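Local coordinates for protein cytochrome c (Pseudomonas aeruginosa, PDB 6RTE) that acts as the dihydro-heme d1 dehydrogenase NirN, probably oxidising dihydro-heme d1 to heme d1 at the end of heme d1 biosynthesis, at residues F174-R177 / Y178-G182; T203-L207 / Y208-V212; T161-G165 / D166-P170; L246-R250 / D251-V255. All blocks are in the same frame, centred on the assembly; numbering follows the deposited sequence.

Interaction 1 (F174-R177 / Y178-G182); sequences FPSR and YALHG. With HEC (heme c), chain C.
S176 and L180 meet where the chain bends through a short turn that brings the leucine side chain onto the serine. The isobutyl group of L180 lies against the serine: its CG is 3.7 Å from S176 OG, while CD1 of L180 comes within 3.8 Å of S176 CB. The other branch of the leucine, CD2, approaches the carbonyl oxygen of R177 at 3.7 Å. That oxygen also accepts a bond from S176 OG at 2.9 Å, made possible because chi1 (69°) of S176 places OG between its own backbone N and carbonyl carbon. The looser side of the turn belongs to the polar ends, which diverge. R177 leads away to a salt bridge with E215 and a cation-pi contact with W201. Y178 turns to heme c, where its OH donates a weak hydrogen bond to propionate O1A at 3.0 Å; the second propionate brings O2D to the edge of the ring, 3.7 Å from Y178 CE1. R84 joins the same polar cluster. The turn itself links two neighbouring blades of the propeller: S176 pairs through its backbone with H158 beside strand 159-164, whereas L180 packs on V160 and on F195 of strand 192-197.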
loop_
_atom_site.group_PDB
_atom_site.type_symbol
_atom_site.label_atom_id
_atom_site.label_comp_id
_atom_site.label_asym_id
_atom_site.label_seq_id
_atom_site.Cartn_x
_atom_site.Cartn_y
_atom_site.Cartn_z
ATOM N N PHE A 174 12.971 7.462 -11.438
ATOM C CA PHE A 174 12.161 7.257 -12.630
ATOM C C PHE A 174 10.713 7.636 -12.340
ATOM O O PHE A 174 10.257 7.535 -11.196
ATOM C CB PHE A 174 12.243 5.797 -13.141
ATOM C CG PHE A 174 11.880 4.742 -12.117
ATOM C CD1 PHE A 174 12.814 4.290 -11.199
ATOM C CD2 PHE A 174 10.616 4.182 -12.100
ATOM C CE1 PHE A 174 12.487 3.304 -10.264
ATOM C CE2 PHE A 174 10.286 3.204 -11.176
ATOM C CZ PHE A 174 11.226 2.768 -10.256
ATOM N N PRO A 175 9.986 8.117 -13.352
ATOM C CA PRO A 175 8.559 8.401 -13.155
ATOM C C PRO A 175 7.772 7.106 -13.091
ATOM O O PRO A 175 8.043 6.157 -13.832
ATOM C CB PRO A 175 8.185 9.233 -14.385
ATOM C CG PRO A 175 9.127 8.738 -15.445
ATOM C CD PRO A 175 10.425 8.437 -14.726
ATOM N N SER A 176 6.815 7.062 -12.173
ATOM C CA SER A 176 6.009 5.871 -11.979
ATOM C C SER A 176 4.635 6.057 -12.613
ATOM O O SER A 176 4.298 7.121 -13.139
ATOM C CB SER A 176 5.870 5.553 -10.489
ATOM O OG SER A 176 5.073 6.528 -9.828
ATOM N N ARG A 177 3.835 4.998 -12.567
ATOM C CA ARG A 177 2.416 5.141 -12.834
ATOM C C ARG A 177 1.796 6.036 -11.772
ATOM O O ARG A 177 2.330 6.213 -10.670
ATOM C CB ARG A 177 1.724 3.782 -12.863
ATOM C CG ARG A 177 2.198 2.857 -13.981
ATOM C CD ARG A 177 1.597 3.233 -15.328
ATOM N NE ARG A 177 2.174 2.444 -16.419
ATOM C CZ ARG A 177 1.694 2.413 -17.661
ATOM N NH1 ARG A 177 0.602 3.105 -17.966
ATOM N NH2 ARG A 177 2.286 1.674 -18.593
ATOM N N TYR A 178 0.649 6.619 -12.120
ATOM C CA TYR A 178 0.013 7.602 -11.257
ATOM C C TYR A 178 -0.530 6.952 -9.990
ATOM O O TYR A 178 -1.178 5.912 -10.040
ATOM C CB TYR A 178 -1.105 8.300 -12.042
ATOM C CG TYR A 178 -1.894 9.316 -11.267
ATOM C CD1 TYR A 178 -1.408 10.600 -11.068
ATOM C CD2 TYR A 178 -3.149 9.000 -10.752
ATOM C CE1 TYR A 178 -2.142 11.538 -10.369
ATOM C CE2 TYR A 178 -3.888 9.932 -10.054
ATOM C CZ TYR A 178 -3.382 11.197 -9.866
ATOM O OH TYR A 178 -4.122 12.125 -9.168
ATOM N N ALA A 179 -0.252 7.581 -8.846
ATOM C CA ALA A 179 -0.837 7.219 -7.554
ATOM C C ALA A 179 -0.580 5.745 -7.211
ATOM O O ALA A 179 -1.480 4.907 -7.164
ATOM C CB ALA A 179 -2.342 7.532 -7.541
ATOM N N LEU A 180 0.687 5.458 -6.935
ATOM C CA LEU A 180 1.051 4.119 -6.496
ATOM C C LEU A 180 0.322 3.772 -5.198
ATOM O O LEU A 180 0.143 4.621 -4.322
ATOM C CB LEU A 180 2.560 4.019 -6.286
ATOM C CG LEU A 180 3.437 4.194 -7.526
ATOM C CD1 LEU A 180 4.907 3.967 -7.160
ATOM C CD2 LEU A 180 3.006 3.244 -8.619
ATOM N N HIS A 181 -0.086 2.515 -5.084
ATOM C CA HIS A 181 -0.925 2.033 -3.995
ATOM C C HIS A 181 -0.292 0.825 -3.327
ATOM O O HIS A 181 0.165 -0.088 -4.011
ATOM C CB HIS A 181 -2.314 1.594 -4.496
ATOM C CG HIS A 181 -3.359 2.651 -4.405
ATOM N ND1 HIS A 181 -4.704 2.369 -4.500
ATOM C CD2 HIS A 181 -3.264 3.992 -4.239
ATOM C CE1 HIS A 181 -5.394 3.490 -4.390
ATOM N NE2 HIS A 181 -4.544 4.489 -4.232
ATOM N N GLY A 182 -0.310 0.803 -1.998
ATOM C CA GLY A 182 -0.064 -0.419 -1.263
ATOM C C GLY A 182 1.381 -0.705 -0.923
ATOM O O GLY A 182 1.647 -1.683 -0.211
HETATM FE FE HEC C . -7.625 16.169 -16.088
HETATM C CHA HEC C . -6.132 15.241 -13.215
HETATM C CHB HEC C . -10.686 16.281 -14.507
HETATM C CHC HEC C . -9.106 17.474 -18.965
HETATM C CHD HEC C . -4.809 15.583 -17.850
HETATM N NA HEC C . -8.293 15.840 -14.238
HETATM C C1A HEC C . -7.490 15.458 -13.189
HETATM C C2A HEC C . -8.284 15.309 -12.025
HETATM C C3A HEC C . -9.557 15.605 -12.383
HETATM C C4A HEC C . -9.570 15.929 -13.763
HETATM C CMA HEC C . -10.746 15.574 -11.470
HETATM C CAA HEC C . -7.801 14.898 -10.651
HETATM C CBA HEC C . -7.809 13.361 -10.575
HETATM C CGA HEC C . -7.260 12.755 -9.307
HETATM O O1A HEC C . -7.105 11.509 -9.239
HETATM O O2A HEC C . -6.951 13.458 -8.339
HETATM N NB HEC C . -9.563 16.766 -16.631
HETATM C C1B HEC C . -10.631 16.718 -15.842
HETATM C C2B HEC C . -11.771 17.192 -16.556
HETATM C C3B HEC C . -11.358 17.545 -17.812
HETATM C C4B HEC C . -9.908 17.255 -17.835
HETATM C CMB HEC C . -13.163 17.288 -16.005
HETATM C CAB HEC C . -12.077 18.134 -18.978
HETATM C CBB HEC C . -13.055 19.200 -18.488
HETATM N NC HEC C . -7.072 16.493 -18.075
HETATM C C1C HEC C . -7.798 17.018 -19.089
HETATM C C2C HEC C . -7.002 17.030 -20.254
HETATM C C3C HEC C . -5.760 16.500 -19.934
HETATM C C4C HEC C . -5.833 16.149 -18.552
HETATM C CMC HEC C . -7.480 17.546 -21.579
HETATM C CAC HEC C . -4.554 16.229 -20.745
HETATM C CBC HEC C . -3.740 17.378 -21.325
HETATM N ND HEC C . -5.885 15.560 -15.642
HETATM C C1D HEC C . -4.858 15.376 -16.475
HETATM C C2D HEC C . -3.679 14.894 -15.742
HETATM C C3D HEC C . -4.033 14.801 -14.457
HETATM C C4D HEC C . -5.440 15.216 -14.412
HETATM C CMD HEC C . -2.329 14.573 -16.326
HETATM C CAD HEC C . -3.168 14.335 -13.312
HETATM C CBD HEC C . -2.378 15.498 -12.704
HETATM C CGD HEC C . -1.505 15.074 -11.545
HETATM O O1D HEC C . -0.375 14.615 -11.769
HETATM O O2D HEC C . -1.884 15.179 -10.370
#

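Interaction 2 (T203-L207 / Y208-V212); sequences TLYDL and YNLKV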
loop_
_atom_site.group_PDB
_atom_site.type_symbol
_atom_site.label_atom_id
_atom_site.label_comp_id
_atom_site.label_asym_id
_atom_site.label_seq_id
_atom_site.Cartn_x
_atom_site.Cartn_y
_atom_site.Cartn_z
ATOM N N THR A 203 3.742 -2.657 -12.316
ATOM C CA THR A 203 5.055 -2.392 -12.893
ATOM C C THR A 203 6.082 -3.320 -12.252
ATOM O O THR A 203 6.142 -3.437 -11.025
ATOM C CB THR A 203 5.471 -0.921 -12.684
ATOM O OG1 THR A 203 4.467 -0.047 -13.222
ATOM C CG2 THR A 203 6.820 -0.608 -13.359
ATOM N N LEU A 204 6.882 -3.982 -13.087
ATOM C CA LEU A 204 8.005 -4.804 -12.645
ATOM C C LEU A 204 9.297 -4.067 -12.960
ATOM O O LEU A 204 9.543 -3.704 -14.113
ATOM C CB LEU A 204 7.978 -6.169 -13.330
ATOM C CG LEU A 204 9.188 -7.091 -13.121
ATOM C CD1 LEU A 204 9.491 -7.299 -11.643
ATOM C CD2 LEU A 204 8.932 -8.420 -13.832
ATOM N N TYR A 205 10.132 -3.860 -11.937
ATOM C CA TYR A 205 11.366 -3.098 -12.053
ATOM C C TYR A 205 12.531 -3.958 -11.596
ATOM O O TYR A 205 12.471 -4.566 -10.524
ATOM C CB TYR A 205 11.287 -1.820 -11.213
ATOM C CG TYR A 205 12.430 -0.856 -11.409
ATOM C CD1 TYR A 205 12.414 0.059 -12.449
ATOM C CD2 TYR A 205 13.507 -0.840 -10.535
ATOM C CE1 TYR A 205 13.449 0.962 -12.625
ATOM C CE2 TYR A 205 14.554 0.063 -10.709
ATOM C CZ TYR A 205 14.510 0.955 -11.754
ATOM O OH TYR A 205 15.519 1.846 -11.934
ATOM N N ASP A 206 13.587 -3.996 -12.402
ATOM C CA ASP A 206 14.787 -4.774 -12.121
ATOM C C ASP A 206 15.806 -3.863 -11.448
ATOM O O ASP A 206 16.400 -2.999 -12.098
ATOM C CB ASP A 206 15.348 -5.364 -13.411
ATOM C CG ASP A 206 16.643 -6.142 -13.190
ATOM O OD1 ASP A 206 17.074 -6.307 -12.028
ATOM O OD2 ASP A 206 17.225 -6.579 -14.200
ATOM N N LEU A 207 16.005 -4.049 -10.139
ATOM C CA LEU A 207 16.920 -3.174 -9.409
ATOM C C LEU A 207 18.353 -3.338 -9.881
ATOM O O LEU A 207 19.119 -2.361 -9.874
ATOM C CB LEU A 207 16.827 -3.441 -7.907
ATOM C CG LEU A 207 15.540 -2.977 -7.216
ATOM C CD1 LEU A 207 15.411 -3.615 -5.835
ATOM C CD2 LEU A 207 15.504 -1.456 -7.119
ATOM N N TYR A 208 18.747 -4.547 -10.298
ATOM C CA TYR A 208 20.130 -4.743 -10.722
ATOM C C TYR A 208 20.453 -3.950 -11.985
ATOM O O TYR A 208 21.558 -3.411 -12.121
ATOM C CB TYR A 208 20.435 -6.221 -10.974
ATOM C CG TYR A 208 20.528 -7.077 -9.739
ATOM C CD1 TYR A 208 20.220 -6.569 -8.487
ATOM C CD2 TYR A 208 20.917 -8.408 -9.833
ATOM C CE1 TYR A 208 20.277 -7.360 -7.361
ATOM C CE2 TYR A 208 20.987 -9.208 -8.709
ATOM C CZ TYR A 208 20.669 -8.677 -7.475
ATOM O OH TYR A 208 20.734 -9.458 -6.351
ATOM N N ASN A 209 19.527 -3.890 -12.926
ATOM C CA ASN A 209 19.776 -3.174 -14.175
ATOM C C ASN A 209 19.120 -1.806 -14.218
ATOM O O ASN A 209 19.288 -1.087 -15.206
ATOM C CB ASN A 209 19.311 -4.021 -15.359
ATOM C CG ASN A 209 20.251 -5.198 -15.624
ATOM O OD1 ASN A 209 21.314 -5.031 -16.203
ATOM N ND2 ASN A 209 19.860 -6.381 -15.168
ATOM N N LEU A 210 18.411 -1.420 -13.155
ATOM C CA LEU A 210 17.739 -0.129 -13.064
ATOM C C LEU A 210 16.873 0.117 -14.298
ATOM O O LEU A 210 16.962 1.146 -14.967
ATOM C CB LEU A 210 18.756 0.997 -12.847
ATOM C CG LEU A 210 19.635 0.784 -11.599
ATOM C CD1 LEU A 210 20.740 1.834 -11.507
ATOM C CD2 LEU A 210 18.797 0.781 -10.314
ATOM N N LYS A 211 16.009 -0.855 -14.587
ATOM C CA LYS A 211 15.166 -0.809 -15.777
ATOM C C LYS A 211 13.784 -1.352 -15.481
ATOM O O LYS A 211 13.633 -2.308 -14.707
ATOM C CB LYS A 211 15.790 -1.624 -16.921
ATOM C CG LYS A 211 16.955 -0.921 -17.615
ATOM C CD LYS A 211 17.631 -1.848 -18.603
ATOM C CE LYS A 211 18.801 -1.150 -19.289
ATOM N NZ LYS A 211 18.340 0.097 -19.951
ATOM N N VAL A 212 12.769 -0.735 -16.095
ATOM C CA VAL A 212 11.444 -1.322 -16.135
ATOM C C VAL A 212 11.488 -2.563 -17.015
ATOM O O VAL A 212 11.918 -2.504 -18.172
ATOM C CB VAL A 212 10.412 -0.306 -16.662
ATOM C CG1 VAL A 212 9.055 -0.950 -16.797
ATOM C CG2 VAL A 212 10.334 0.923 -15.756
HETATM O O HOH W 1 15.490 3.597 -13.996
#
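Y205 and V212 form a non-hydrogen-bonded antiparallel pair with CA atoms 4.5 Å apart, followed by the hydrogen-bonded pair D206 and K211, in which D206 N donates to K211 O at 2.9 Å and an angle of 173°. Beyond this pair the chain reverses, and D206 O receives weak bonds from the amides of L210 and K211, L210 adopting a left-handed conformation. The carboxylate of D206 organises the turn from the face it shares with K211. With CG opposite its backbone N (chi1 178°), it reaches forward over the loop; OD1 takes the amide of Y208 at 3.0 Å from above the carboxylate plane, and OD2 is met on its syn side by N209 ND2 at 2.8 Å. The N209 amide presents this hydrogen nearly in its own plane, although the amide and carboxylate planes stand 71° apart. D206, through a salt bridge from OD2 to R191, and N209, through a bond from ND2 to P137 O, together tie the loop to its surroundings. On the opposite face of the hairpin, the Y205 ring lies along the returning strand: K211 O sits over one ring face, 3.5 Å from CD1, and V212 CG2 packs at 4.0 Å from the same carbon. At the far end, Y205 OH meets a water at 2.7 Å, in the ring plane; the same water donates to L210 O. This combination is that of a beta hairpin closed by a G1 beta bulge, here joining the last two strands of a propeller blade.

Interaction 3 (T161-G165 / D166-P170); sequences TILDG and DRFEP
F168 and E169 both face D164, forming a G1 beta bulge at the end of the hairpin made by strands 159-164 and 169-175; their blade is completed by strand 491-496 from the C-terminal part of the chain. D164 N donates to E169 O at 2.9 Å, and F168 N returns a weak bond to D164 O. The D164 side chain, extended away from its own N (chi1 -177°), folds over the turn. Its OD1 accepts D166 N at 2.9 Å, nearly along the C-O bond, and R167 N at 3.1 Å from high above the carboxylate plane. OD2 forms a long, weak salt bridge of 3.4 Å to R167 NE, lying at the edge of a guanidinium turned 85° from the carboxylate. G165 O lies over one face of the F168 ring, 3.3 Å from both CE1 and CZ, while L163 CD2 stands at the ring edge, 4.3 Å from CD1. One water bridges D164 OD1 and D166 OD2; another donates to D164 OD2 and is weakly bonded by R167 NE. Bonds to both D164 oxygens, though weak from R167 NE, thus limit the carboxylate's rotation and would probably favour its ionised form despite neighbouring D166.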
loop_
_atom_site.group_PDB
_atom_site.type_symbol
_atom_site.label_atom_id
_atom_site.label_comp_id
_atom_site.label_asym_id
_atom_site.label_seq_id
_atom_site.Cartn_x
_atom_site.Cartn_y
_atom_site.Cartn_z
ATOM N N THR A 161 12.519 6.878 -6.342
ATOM C CA THR A 161 13.963 6.993 -6.223
ATOM C C THR A 161 14.511 5.709 -5.627
ATOM O O THR A 161 13.948 5.177 -4.660
ATOM C CB THR A 161 14.353 8.196 -5.362
ATOM O OG1 THR A 161 14.198 9.385 -6.134
ATOM C CG2 THR A 161 15.814 8.085 -4.879
ATOM N N ILE A 162 15.578 5.193 -6.233
ATOM C CA ILE A 162 16.324 4.065 -5.688
ATOM C C ILE A 162 17.497 4.656 -4.928
ATOM O O ILE A 162 18.302 5.404 -5.499
ATOM C CB ILE A 162 16.793 3.102 -6.789
ATOM C CG1 ILE A 162 15.631 2.691 -7.678
ATOM C CG2 ILE A 162 17.445 1.862 -6.172
ATOM C CD1 ILE A 162 14.510 1.997 -6.951
ATOM N N LEU A 163 17.593 4.342 -3.643
ATOM C CA LEU A 163 18.564 4.979 -2.762
ATOM C C LEU A 163 19.611 3.977 -2.295
ATOM O O LEU A 163 19.270 2.888 -1.829
ATOM C CB LEU A 163 17.857 5.590 -1.550
ATOM C CG LEU A 163 18.576 6.708 -0.806
ATOM C CD1 LEU A 163 18.432 8.018 -1.572
ATOM C CD2 LEU A 163 18.022 6.825 0.605
ATOM N N ASP A 164 20.883 4.359 -2.431
ATOM C CA ASP A 164 21.986 3.696 -1.745
ATOM C C ASP A 164 21.817 3.862 -0.240
ATOM O O ASP A 164 21.846 4.984 0.274
ATOM C CB ASP A 164 23.301 4.318 -2.234
ATOM C CG ASP A 164 24.552 3.658 -1.650
ATOM O OD1 ASP A 164 24.516 3.138 -0.517
ATOM O OD2 ASP A 164 25.593 3.692 -2.336
ATOM N N GLY A 165 21.622 2.749 0.466
ATOM C CA GLY A 165 21.305 2.793 1.884
ATOM C C GLY A 165 22.475 3.025 2.817
ATOM O O GLY A 165 22.263 3.176 4.024
ATOM N N ASP A 166 23.696 3.046 2.294
ATOM C CA ASP A 166 24.877 3.383 3.076
ATOM C C ASP A 166 25.361 4.800 2.819
ATOM O O ASP A 166 25.847 5.464 3.745
ATOM C CB ASP A 166 26.001 2.388 2.774
ATOM C CG ASP A 166 25.667 0.983 3.243
ATOM O OD1 ASP A 166 25.472 0.801 4.464
ATOM O OD2 ASP A 166 25.574 0.072 2.396
ATOM N N ARG A 167 25.246 5.283 1.582
ATOM C CA ARG A 167 25.562 6.672 1.269
ATOM C C ARG A 167 24.342 7.583 1.359
ATOM O O ARG A 167 24.503 8.803 1.453
ATOM C CB ARG A 167 26.166 6.785 -0.139
ATOM C CG ARG A 167 27.531 6.118 -0.304
ATOM C CD ARG A 167 28.265 6.599 -1.562
ATOM N NE ARG A 167 28.384 5.552 -2.582
ATOM C CZ ARG A 167 29.364 5.479 -3.487
ATOM N NH1 ARG A 167 30.338 6.387 -3.513
ATOM N NH2 ARG A 167 29.376 4.482 -4.367
ATOM N N PHE A 168 23.131 7.019 1.338
ATOM C CA PHE A 168 21.900 7.807 1.345
ATOM C C PHE A 168 21.900 8.796 0.182
ATOM O O PHE A 168 21.582 9.979 0.329
ATOM C CB PHE A 168 21.714 8.513 2.690
ATOM C CG PHE A 168 21.701 7.570 3.859
ATOM C CD1 PHE A 168 20.648 6.684 4.032
ATOM C CD2 PHE A 168 22.747 7.551 4.766
ATOM C CE1 PHE A 168 20.631 5.805 5.095
ATOM C CE2 PHE A 168 22.737 6.671 5.836
ATOM C CZ PHE A 168 21.671 5.800 6.000
ATOM N N GLU A 169 22.277 8.291 -0.988
ATOM C CA GLU A 169 22.287 9.042 -2.229
ATOM C C GLU A 169 21.516 8.264 -3.284
ATOM O O GLU A 169 21.511 7.030 -3.271
ATOM C CB GLU A 169 23.720 9.287 -2.726
ATOM C CG GLU A 169 24.622 9.988 -1.729
ATOM C CD GLU A 169 26.081 9.966 -2.161
ATOM O OE1 GLU A 169 26.346 9.614 -3.333
ATOM O OE2 GLU A 169 26.960 10.292 -1.334
ATOM N N PRO A 170 20.857 8.960 -4.208
ATOM C CA PRO A 170 20.116 8.256 -5.258
ATOM C C PRO A 170 21.053 7.626 -6.278
ATOM O O PRO A 170 22.054 8.219 -6.679
ATOM C CB PRO A 170 19.249 9.352 -5.888
ATOM C CG PRO A 170 19.939 10.629 -5.570
ATOM C CD PRO A 170 20.710 10.423 -4.295
HETATM O O HOH W 2 25.336 0.640 -0.248
HETATM O O HOH W 3 27.761 2.629 -1.410
HETATM O O HOH W 4 23.650 2.832 6.314
#

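Interaction 4 (L246-R250 / D251-V255); sequences LLDAR and DLSLV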
loop_
_atom_site.group_PDB
_atom_site.type_symbol
_atom_site.label_atom_id
_atom_site.label_comp_id
_atom_site.label_asym_id
_atom_site.label_seq_id
_atom_site.Cartn_x
_atom_site.Cartn_y
_atom_site.Cartn_z
ATOM N N LEU A 246 -4.055 -13.063 -11.332
ATOM C CA LEU A 246 -2.839 -13.828 -11.121
ATOM C C LEU A 246 -1.920 -13.629 -12.326
ATOM O O LEU A 246 -2.315 -13.901 -13.465
ATOM C CB LEU A 246 -3.166 -15.307 -10.939
ATOM C CG LEU A 246 -1.979 -16.254 -10.720
ATOM C CD1 LEU A 246 -1.257 -15.902 -9.433
ATOM C CD2 LEU A 246 -2.446 -17.696 -10.697
ATOM N N LEU A 247 -0.702 -13.167 -12.065
ATOM C CA LEU A 247 0.282 -12.870 -13.092
ATOM C C LEU A 247 1.537 -13.715 -12.854
ATOM O O LEU A 247 1.841 -14.094 -11.720
ATOM C CB LEU A 247 0.662 -11.381 -13.087
ATOM C CG LEU A 247 -0.451 -10.334 -13.168
ATOM C CD1 LEU A 247 0.100 -8.918 -12.909
ATOM C CD2 LEU A 247 -1.137 -10.379 -14.523
ATOM N N ASP A 248 2.247 -14.012 -13.941
ATOM C CA ASP A 248 3.584 -14.585 -13.859
ATOM C C ASP A 248 4.557 -13.487 -13.424
ATOM O O ASP A 248 4.660 -12.438 -14.072
ATOM C CB ASP A 248 3.980 -15.182 -15.209
ATOM C CG ASP A 248 5.302 -15.955 -15.164
ATOM O OD1 ASP A 248 6.274 -15.464 -14.546
ATOM O OD2 ASP A 248 5.370 -17.056 -15.755
ATOM N N ALA A 249 5.238 -13.709 -12.298
ATOM C CA ALA A 249 6.099 -12.687 -11.711
ATOM C C ALA A 249 7.362 -12.381 -12.521
ATOM O O ALA A 249 8.065 -11.428 -12.181
ATOM C CB ALA A 249 6.516 -13.122 -10.309
ATOM N N ARG A 250 7.662 -13.150 -13.566
ATOM C CA ARG A 250 8.841 -12.903 -14.384
ATOM C C ARG A 250 8.593 -11.926 -15.525
ATOM O O ARG A 250 9.538 -11.285 -15.991
ATOM C CB ARG A 250 9.366 -14.224 -14.956
ATOM C CG ARG A 250 9.812 -15.204 -13.875
ATOM C CD ARG A 250 11.120 -14.768 -13.251
ATOM N NE ARG A 250 12.246 -15.148 -14.087
ATOM C CZ ARG A 250 12.854 -16.334 -14.022
ATOM N NH1 ARG A 250 12.443 -17.253 -13.163
ATOM N NH2 ARG A 250 13.871 -16.599 -14.825
ATOM N N ASP A 251 7.339 -11.809 -16.001
ATOM C CA ASP A 251 7.069 -10.951 -17.147
ATOM C C ASP A 251 5.706 -10.258 -17.067
ATOM O O ASP A 251 5.336 -9.579 -18.031
ATOM C CB ASP A 251 7.163 -11.751 -18.471
ATOM C CG ASP A 251 6.234 -12.967 -18.519
ATOM O OD1 ASP A 251 5.352 -13.107 -17.635
ATOM O OD2 ASP A 251 6.413 -13.808 -19.446
ATOM N N LEU A 252 4.987 -10.405 -15.961
ATOM C CA LEU A 252 3.642 -9.858 -15.728
ATOM C C LEU A 252 2.624 -10.324 -16.768
ATOM O O LEU A 252 1.617 -9.645 -17.003
ATOM C CB LEU A 252 3.672 -8.321 -15.655
ATOM C CG LEU A 252 4.543 -7.764 -14.524
ATOM C CD1 LEU A 252 4.412 -6.223 -14.466
ATOM C CD2 LEU A 252 4.198 -8.385 -13.187
ATOM N N SER A 253 2.850 -11.496 -17.366
ATOM C CA SER A 253 1.866 -12.084 -18.263
ATOM C C SER A 253 0.687 -12.630 -17.454
ATOM O O SER A 253 0.815 -12.986 -16.273
ATOM C CB SER A 253 2.504 -13.186 -19.127
ATOM O OG SER A 253 3.001 -14.265 -18.339
ATOM N N LEU A 254 -0.483 -12.651 -18.083
ATOM C CA LEU A 254 -1.692 -13.084 -17.385
ATOM C C LEU A 254 -1.729 -14.604 -17.248
ATOM O O LEU A 254 -1.592 -15.337 -18.235
ATOM C CB LEU A 254 -2.939 -12.620 -18.131
ATOM C CG LEU A 254 -4.255 -13.104 -17.503
ATOM C CD1 LEU A 254 -4.394 -12.632 -16.071
ATOM C CD2 LEU A 254 -5.443 -12.634 -18.345
ATOM N N VAL A 255 -1.938 -15.079 -16.028
ATOM C CA VAL A 255 -2.198 -16.480 -15.781
ATOM C C VAL A 255 -3.700 -16.762 -15.673
ATOM O O VAL A 255 -4.219 -17.647 -16.348
ATOM C CB VAL A 255 -1.438 -16.950 -14.520
ATOM C CG1 VAL A 255 -1.672 -18.436 -14.278
ATOM C CG2 VAL A 255 0.061 -16.651 -14.675
#
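D248 and D251 face each other across the turn with their carboxylate planes 59° apart and OD1 of D248 4.0 Å from OD1 of D251; each engages the chain ahead of it rather than the other. D248 OD1 uses its anti lone pair to accept R250 N at 2.9 Å, and its OD2 binds a butanediol molecule, probably from the crystallisation liquor. D251 has CG wedged between its backbone N and carbonyl carbon (chi1 56°), which turns the carboxylate forward to S253. There OD1 takes S253 OG at 2.7 Å and S253 N at 3.0 Å from the same face of the carboxylate, the hydroxyl on the syn side and the amide further out of plane. The serine OG also lies over the aliphatic part of D248, 3.4 Å from its CB. L247, L252 and L254 gather on one face of the hairpin. L247 parts its two methyls between neighbours: CD1 meets L252 CD2 at 4.1 Å with the two side chains slanted across one another, and CD2 approaches L254 CD1 at 4.3 Å. L246 turns to the opposite face, where its CD2 meets V255 CG1, 3.7 Å away, and the pair continues onto W233 of the adjoining strand. Backbone bonds from D248 N to S253 O and V255 N to L246 O join the two arms, and L252 N to D248 O closes the turn, whereas the buried L252 O has no partner in the model. Two consecutive Asx turns thus shape the connection between the third and outermost strands of a four-stranded propeller blade.

Interactions 2, 3 and 4 illustrate one solution used three times: a hairpin joining the last two strands of a propeller blade, with an aspartate OD1 accepting the amide two residues ahead. Interactions 2 and 3, largely buried, add a G1 bulge; interaction 4, only partly buried, adds a second aspartate, D251, that does the same. Interaction 1 differs in kind, being a surface turn between blades that carries a tyrosine to heme c. It shares strand 169-175 with interaction 3, and its F174 stacks on Y205 of interaction 2. I162 and L207 join interactions 3 and 2, while L204 and L252 join 2 and 4; interactions 3 and 4 remain about 15 Å apart at their nearest atoms.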